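Local coordinates for putative OmpA family lipoprotein (Burkholderia cenocepacia, PDB 5LKW) that binds the peptidoglycan component diaminopimelic acid through its periplasmic OmpA-like domain and probably helps the Tol-Pal system maintain outer membrane integrity, at residues A[13-18]-A[29-34]; A[49-54]-A[91-96]. All coordinates share one frame; numbering follows the deposited sequence.

Contact 1: residues A[13-18]-A[29-34]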
loop_
_atom_site.group_PDB
_atom_site.type_symbol
_atom_site.label_atom_id
_atom_site.label_comp_id
_atom_site.label_asym_id
_atom_site.label_seq_id
_atom_site.Cartn_x
_atom_site.Cartn_y
_atom_site.Cartn_z
ATOM N N LEU A 13 -11.715 0.626 7.614
ATOM C CA LEU A 13 -11.344 0.765 6.249
ATOM C C LEU A 13 -10.759 2.133 5.925
ATOM O O LEU A 13 -10.170 2.273 4.877
ATOM C CB LEU A 13 -12.546 0.478 5.342
ATOM C CG LEU A 13 -12.793 -0.900 4.706
ATOM C CD1 LEU A 13 -12.202 -2.088 5.470
ATOM C CD2 LEU A 13 -14.287 -1.078 4.568
ATOM N N ALA A 14 -10.896 3.127 6.815
ATOM C CA ALA A 14 -10.333 4.458 6.558
ATOM C C ALA A 14 -8.820 4.406 6.604
ATOM O O ALA A 14 -8.171 5.339 6.198
ATOM C CB ALA A 14 -10.838 5.521 7.564
ATOM N N LYS A 15 -8.262 3.350 7.169
ATOM C CA LYS A 15 -6.808 3.275 7.264
ATOM C C LYS A 15 -6.333 2.567 6.002
ATOM O O LYS A 15 -6.649 1.388 5.781
ATOM C CB LYS A 15 -6.327 2.594 8.559
ATOM C CG LYS A 15 -4.827 2.970 8.900
ATOM C CD LYS A 15 -4.028 1.768 9.395
ATOM C CE LYS A 15 -2.580 2.114 9.755
ATOM N NZ LYS A 15 -1.535 2.223 8.684
ATOM N N ARG A 16 -5.589 3.301 5.181
ATOM C CA ARG A 16 -5.229 2.872 3.833
ATOM C C ARG A 16 -3.739 2.856 3.501
ATOM O O ARG A 16 -3.369 2.705 2.341
ATOM C CB ARG A 16 -6.026 3.686 2.789
ATOM C CG ARG A 16 -7.426 3.165 2.752
ATOM C CD ARG A 16 -8.409 3.888 1.864
ATOM N NE ARG A 16 -9.754 3.859 2.498
ATOM C CZ ARG A 16 -10.842 4.424 1.969
ATOM N NH1 ARG A 16 -10.765 5.034 0.799
ATOM N NH2 ARG A 16 -12.011 4.391 2.612
ATOM N N SER A 17 -2.876 2.982 4.502
ATOM C CA SER A 17 -1.452 2.971 4.230
ATOM C C SER A 17 -0.784 1.829 5.033
ATOM O O SER A 17 -1.143 1.605 6.197
ATOM C CB SER A 17 -0.870 4.318 4.647
ATOM O OG SER A 17 -1.273 5.386 3.796
ATOM N N ILE A 18 0.184 1.148 4.419
ATOM C CA ILE A 18 1.039 0.135 5.046
ATOM C C ILE A 18 2.448 0.742 5.005
ATOM O O ILE A 18 2.900 1.150 3.976
ATOM C CB ILE A 18 1.031 -1.234 4.278
ATOM C CG1 ILE A 18 -0.327 -1.920 4.341
ATOM C CG2 ILE A 18 2.046 -2.197 4.854
ATOM C CD1 ILE A 18 -1.415 -1.183 3.622
ATOM N N ASP A 29 3.434 -8.441 10.462
ATOM C CA ASP A 29 2.328 -9.199 11.029
ATOM C C ASP A 29 1.201 -8.310 11.529
ATOM O O ASP A 29 0.024 -8.673 11.369
ATOM C CB ASP A 29 2.826 -10.075 12.204
ATOM C CG ASP A 29 3.401 -11.416 11.754
ATOM O OD1 ASP A 29 3.208 -11.811 10.578
ATOM O OD2 ASP A 29 4.052 -12.082 12.597
ATOM N N GLU A 30 1.564 -7.146 12.093
ATOM C CA GLU A 30 0.590 -6.182 12.646
ATOM C C GLU A 30 -0.426 -5.786 11.581
ATOM O O GLU A 30 -1.498 -5.374 11.905
ATOM C CB GLU A 30 1.260 -4.900 13.184
ATOM C CG GLU A 30 2.010 -4.130 12.082
ATOM C CD GLU A 30 2.902 -3.041 12.648
ATOM O OE1 GLU A 30 3.934 -3.360 13.268
ATOM O OE2 GLU A 30 2.568 -1.867 12.462
ATOM N N TYR A 31 -0.086 -5.903 10.312
ATOM C CA TYR A 31 -1.045 -5.531 9.284
ATOM C C TYR A 31 -2.045 -6.639 8.869
ATOM O O TYR A 31 -2.811 -6.434 7.959
ATOM C CB TYR A 31 -0.345 -5.002 8.028
ATOM C CG TYR A 31 0.411 -3.747 8.251
ATOM C CD1 TYR A 31 -0.254 -2.526 8.337
ATOM C CD2 TYR A 31 1.801 -3.762 8.380
ATOM C CE1 TYR A 31 0.441 -1.329 8.521
ATOM C CE2 TYR A 31 2.531 -2.527 8.567
ATOM C CZ TYR A 31 1.822 -1.326 8.641
ATOM O OH TYR A 31 2.442 -0.081 8.817
ATOM N N GLN A 32 -1.981 -7.816 9.471
ATOM C CA GLN A 32 -2.946 -8.882 9.071
ATOM C C GLN A 32 -4.422 -8.440 9.186
ATOM O O GLN A 32 -5.204 -8.616 8.243
ATOM C CB GLN A 32 -2.743 -10.159 9.889
ATOM C CG GLN A 32 -1.409 -10.901 9.756
ATOM C CD GLN A 32 -1.136 -11.824 11.020
ATOM O OE1 GLN A 32 -1.643 -11.550 12.124
ATOM N NE2 GLN A 32 -0.364 -12.918 10.830
ATOM N N PRO A 33 -4.832 -7.873 10.340
ATOM C CA PRO A 33 -6.260 -7.499 10.413
ATOM C C PRO A 33 -6.704 -6.413 9.419
ATOM O O PRO A 33 -7.823 -6.483 8.873
ATOM C CB PRO A 33 -6.439 -7.037 11.875
ATOM C CG PRO A 33 -5.287 -7.641 12.616
ATOM C CD PRO A 33 -4.146 -7.692 11.633
ATOM N N LEU A 34 -5.828 -5.440 9.152
ATOM C CA LEU A 34 -6.099 -4.452 8.106
ATOM C C LEU A 34 -6.243 -5.079 6.697
ATOM O O LEU A 34 -7.177 -4.736 5.948
ATOM C CB LEU A 34 -5.043 -3.338 8.145
ATOM C CG LEU A 34 -5.165 -2.158 7.172
ATOM C CD1 LEU A 34 -6.500 -1.405 7.419
ATOM C CD2 LEU A 34 -3.932 -1.240 7.347
#

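Contact 2: residues A[49-54]-A[91-96]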
loop_
_atom_site.group_PDB
_atom_site.type_symbol
_atom_site.label_atom_id
_atom_site.label_comp_id
_atom_site.label_asym_id
_atom_site.label_seq_id
_atom_site.Cartn_x
_atom_site.Cartn_y
_atom_site.Cartn_z
ATOM N N HIS A 49 -12.493 -1.740 -7.515
ATOM C CA HIS A 49 -11.107 -1.829 -7.903
ATOM C C HIS A 49 -10.206 -0.936 -7.017
ATOM O O HIS A 49 -10.573 0.182 -6.666
ATOM C CB HIS A 49 -10.971 -1.490 -9.380
ATOM C CG HIS A 49 -11.382 -2.614 -10.283
ATOM N ND1 HIS A 49 -12.581 -3.286 -10.140
ATOM C CD2 HIS A 49 -10.747 -3.199 -11.328
ATOM C CE1 HIS A 49 -12.676 -4.225 -11.064
ATOM N NE2 HIS A 49 -11.580 -4.186 -11.805
ATOM N N VAL A 50 -9.031 -1.451 -6.674
ATOM C CA VAL A 50 -8.111 -0.733 -5.795
ATOM C C VAL A 50 -6.783 -0.662 -6.532
ATOM O O VAL A 50 -6.321 -1.637 -7.112
ATOM C CB VAL A 50 -7.972 -1.426 -4.392
ATOM C CG1 VAL A 50 -7.349 -2.820 -4.499
ATOM C CG2 VAL A 50 -7.184 -0.583 -3.416
ATOM N N LEU A 51 -6.191 0.522 -6.523
ATOM C CA LEU A 51 -4.855 0.695 -7.018
ATOM C C LEU A 51 -3.931 0.673 -5.822
ATOM O O LEU A 51 -4.109 1.452 -4.899
ATOM C CB LEU A 51 -4.748 2.049 -7.705
ATOM C CG LEU A 51 -3.441 2.360 -8.384
ATOM C CD1 LEU A 51 -3.246 1.535 -9.674
ATOM C CD2 LEU A 51 -3.446 3.895 -8.680
ATOM N N ILE A 52 -2.916 -0.179 -5.853
ATOM C CA ILE A 52 -1.992 -0.262 -4.719
ATOM C C ILE A 52 -0.687 0.377 -5.177
ATOM O O ILE A 52 -0.012 -0.172 -6.015
ATOM C CB ILE A 52 -1.731 -1.753 -4.284
ATOM C CG1 ILE A 52 -3.017 -2.454 -3.770
ATOM C CG2 ILE A 52 -0.624 -1.860 -3.193
ATOM C CD1 ILE A 52 -2.871 -3.967 -3.997
ATOM N N GLN A 53 -0.354 1.542 -4.616
ATOM C CA GLN A 53 0.815 2.366 -4.975
ATOM C C GLN A 53 1.926 2.251 -3.899
ATOM O O GLN A 53 1.726 2.653 -2.736
ATOM C CB GLN A 53 0.428 3.841 -5.034
ATOM C CG GLN A 53 -0.768 4.201 -5.892
ATOM C CD GLN A 53 -0.863 5.696 -6.083
ATOM O OE1 GLN A 53 -0.996 6.447 -5.118
ATOM N NE2 GLN A 53 -0.784 6.138 -7.328
ATOM N N GLY A 54 3.068 1.706 -4.308
ATOM C CA GLY A 54 4.296 1.644 -3.516
ATOM C C GLY A 54 5.171 2.893 -3.679
ATOM O O GLY A 54 5.365 3.387 -4.789
ATOM N N GLU A 91 -4.487 -3.649 -8.697
ATOM C CA GLU A 91 -3.374 -3.313 -9.579
ATOM C C GLU A 91 -2.207 -2.794 -8.708
ATOM O O GLU A 91 -2.412 -1.862 -7.922
ATOM C CB GLU A 91 -3.810 -2.278 -10.614
ATOM C CG GLU A 91 -2.746 -2.046 -11.726
ATOM C CD GLU A 91 -3.184 -0.939 -12.688
ATOM O OE1 GLU A 91 -4.373 -0.573 -12.621
ATOM O OE2 GLU A 91 -2.370 -0.436 -13.483
ATOM N N ALA A 92 -1.034 -3.443 -8.791
ATOM C CA ALA A 92 0.156 -3.012 -7.997
ATOM C C ALA A 92 1.007 -2.119 -8.892
ATOM O O ALA A 92 1.461 -2.562 -9.944
ATOM C CB ALA A 92 0.976 -4.200 -7.555
ATOM N N VAL A 93 1.179 -0.857 -8.516
ATOM C CA VAL A 93 2.126 0.042 -9.212
ATOM C C VAL A 93 3.158 0.698 -8.263
ATOM O O VAL A 93 2.966 0.736 -7.035
ATOM C CB VAL A 93 1.391 1.150 -9.969
ATOM C CG1 VAL A 93 0.560 0.541 -11.077
ATOM C CG2 VAL A 93 0.521 2.006 -8.991
ATOM N N SER A 94 4.219 1.241 -8.837
ATOM C CA SER A 94 5.260 1.959 -8.068
ATOM C C SER A 94 5.403 3.436 -8.477
ATOM O O SER A 94 5.577 3.724 -9.671
ATOM C CB SER A 94 6.627 1.343 -8.309
ATOM O OG SER A 94 7.596 1.913 -7.389
ATOM N N LEU A 95 5.389 4.325 -7.483
ATOM C CA LEU A 95 5.874 5.713 -7.587
ATOM C C LEU A 95 7.337 5.959 -7.143
ATOM O O LEU A 95 7.850 7.096 -7.191
ATOM C CB LEU A 95 4.936 6.655 -6.830
ATOM C CG LEU A 95 3.449 6.461 -7.181
ATOM C CD1 LEU A 95 2.573 7.302 -6.378
ATOM C CD2 LEU A 95 3.135 6.658 -8.662
ATOM N N GLY A 96 8.024 4.903 -6.758
ATOM C CA GLY A 96 9.384 5.033 -6.346
ATOM C C GLY A 96 9.527 6.121 -5.288
ATOM O O GLY A 96 8.727 6.193 -4.309
#

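Contact 1: residues A[13-18]-A[29-34]
Tyr-31 has CG anti to its own carbonyl carbon (chi1 -64°), which carries its ring across to strand residue Ile-18. In Ile-18 it is CG2 that is anti to the backbone N, and this methyl sits over the middle of the ring. CG2 of Ile-18 is 3.7 Å from the centroid of the Tyr-31 ring and 9° off its normal, a CH-pi contact made squarely on the face. CG1 of Ile-18 lies near CD1 of the same ring. The opposite face is covered toward its rim by CG of Glu-30. The ring is thus held between two aliphatic groups.

Lys-15 bends at chi2 and chi4 and curls forward along its own segment. Its NZ donates to Ser-17 O at 2.6 Å. The ammonium lies at the edge of the Tyr-31 ring, near its plane, with NZ 4.1 Å from CE1 of Tyr-31, so this is not a cation-pi stack. The aliphatic part of the lysine crosses Leu-34 at about a right angle, with Lys-15 CD 3.6 Å from Leu-34 CD2. The other methyl of the leucine, CD1, packs 3.2 Å from Lys-15 O. No hydrogen bond joins the two segments.

Within 13-18, Arg-16 NE donates to Leu-13 O at 2.9 Å, nearly straight and close to the guanidinium plane. This bond links Arg-16 to the backbone three residues earlier.

Tyr-31 OH is hydrogen-bonded to Tyr-19 N, just beyond Ile-18. Ile-18 also touches Met-35 of helix 32-44 and Leu-118 of strand 115-120. The contact therefore sets the start of helix 32-44 against the edge strand 17-19, which pairs with strand 115-120 in the sheet.

Contact 2: residues A[49-54]-A[91-96]
A beta-alpha-beta unit brings strands 50-55 and 90-96 side by side, with helix 62-82 as the connection. The two strands run parallel. The paired residues are Leu-51 with Glu-91, Ile-52 with Ala-92, Gln-53 with Val-93 and Gly-54 with Ser-94. Five backbone hydrogen bonds join them. Ile-52 donates its N to Glu-91 O at 2.7 Å, and Val-93 N returns a bond to Ile-52 O at 2.9 Å. Gly-54 then uses both its N, to Val-93 O, and its O, which takes Leu-95 N at 2.9 Å. The first bond, Glu-91 N to Val-50 O, is longer at 3.2 Å.

Leu-51, Gln-53, Glu-91 and Val-93 share one face of the sheet. Leu-51 CD1 does most of the touching there. It lies 3.9 Å from Val-93 CG2, the two side chains crossing at about a right angle, and it also rests along Glu-91. That glutamate extends beside the leucine in the same direction, its CG anti to the backbone N (chi1 -171°). Its OE1 stays 3.8 Å from Leu-51 CD1. Gln-53 lies alongside Val-93, and its amide reaches Leu-95, with NE2 3.7 Å from CD1 of that leucine.

The other face carries Ile-52, Ala-92 and Ser-94, and helix 62-82 covers it. Ile-52 and Ala-92 both touch Ala-73. Ser-94 OG accepts Gly-96 N at 3.1 Å, which makes an ST turn, and is also hydrogen-bonded to Leu-66 O. This turn spans Ser-94 to Gly-96, and Gly-96 lies about 8 Å from the bound diaminopimelic acid.

Parallel strands joined through a helix packed on one face form the classic beta-alpha-beta crossover, here a building block of the OmpA-like, peptidoglycan-binding domain.

How the contacts relate
From the N terminus, the chain first passes through 13-18 into edge strand 17-19. Ten residues separate 13-18 from 29-34, and contact 1 closes this short loop at the start of helix 32-44. That helix leads to strand 50-55, where contact 2 opens. Helix 62-82 intervenes before strand 90-96 closes this much longer loop. The two loops follow one another in series and neither nests nor crosses. The centres of the two contacts lie 15 Å apart, and their nearest atoms about 7 Å, without touching. Strand 115-120 lies between strands 17-19 and 50-55 and unites both contacts in one mixed sheet.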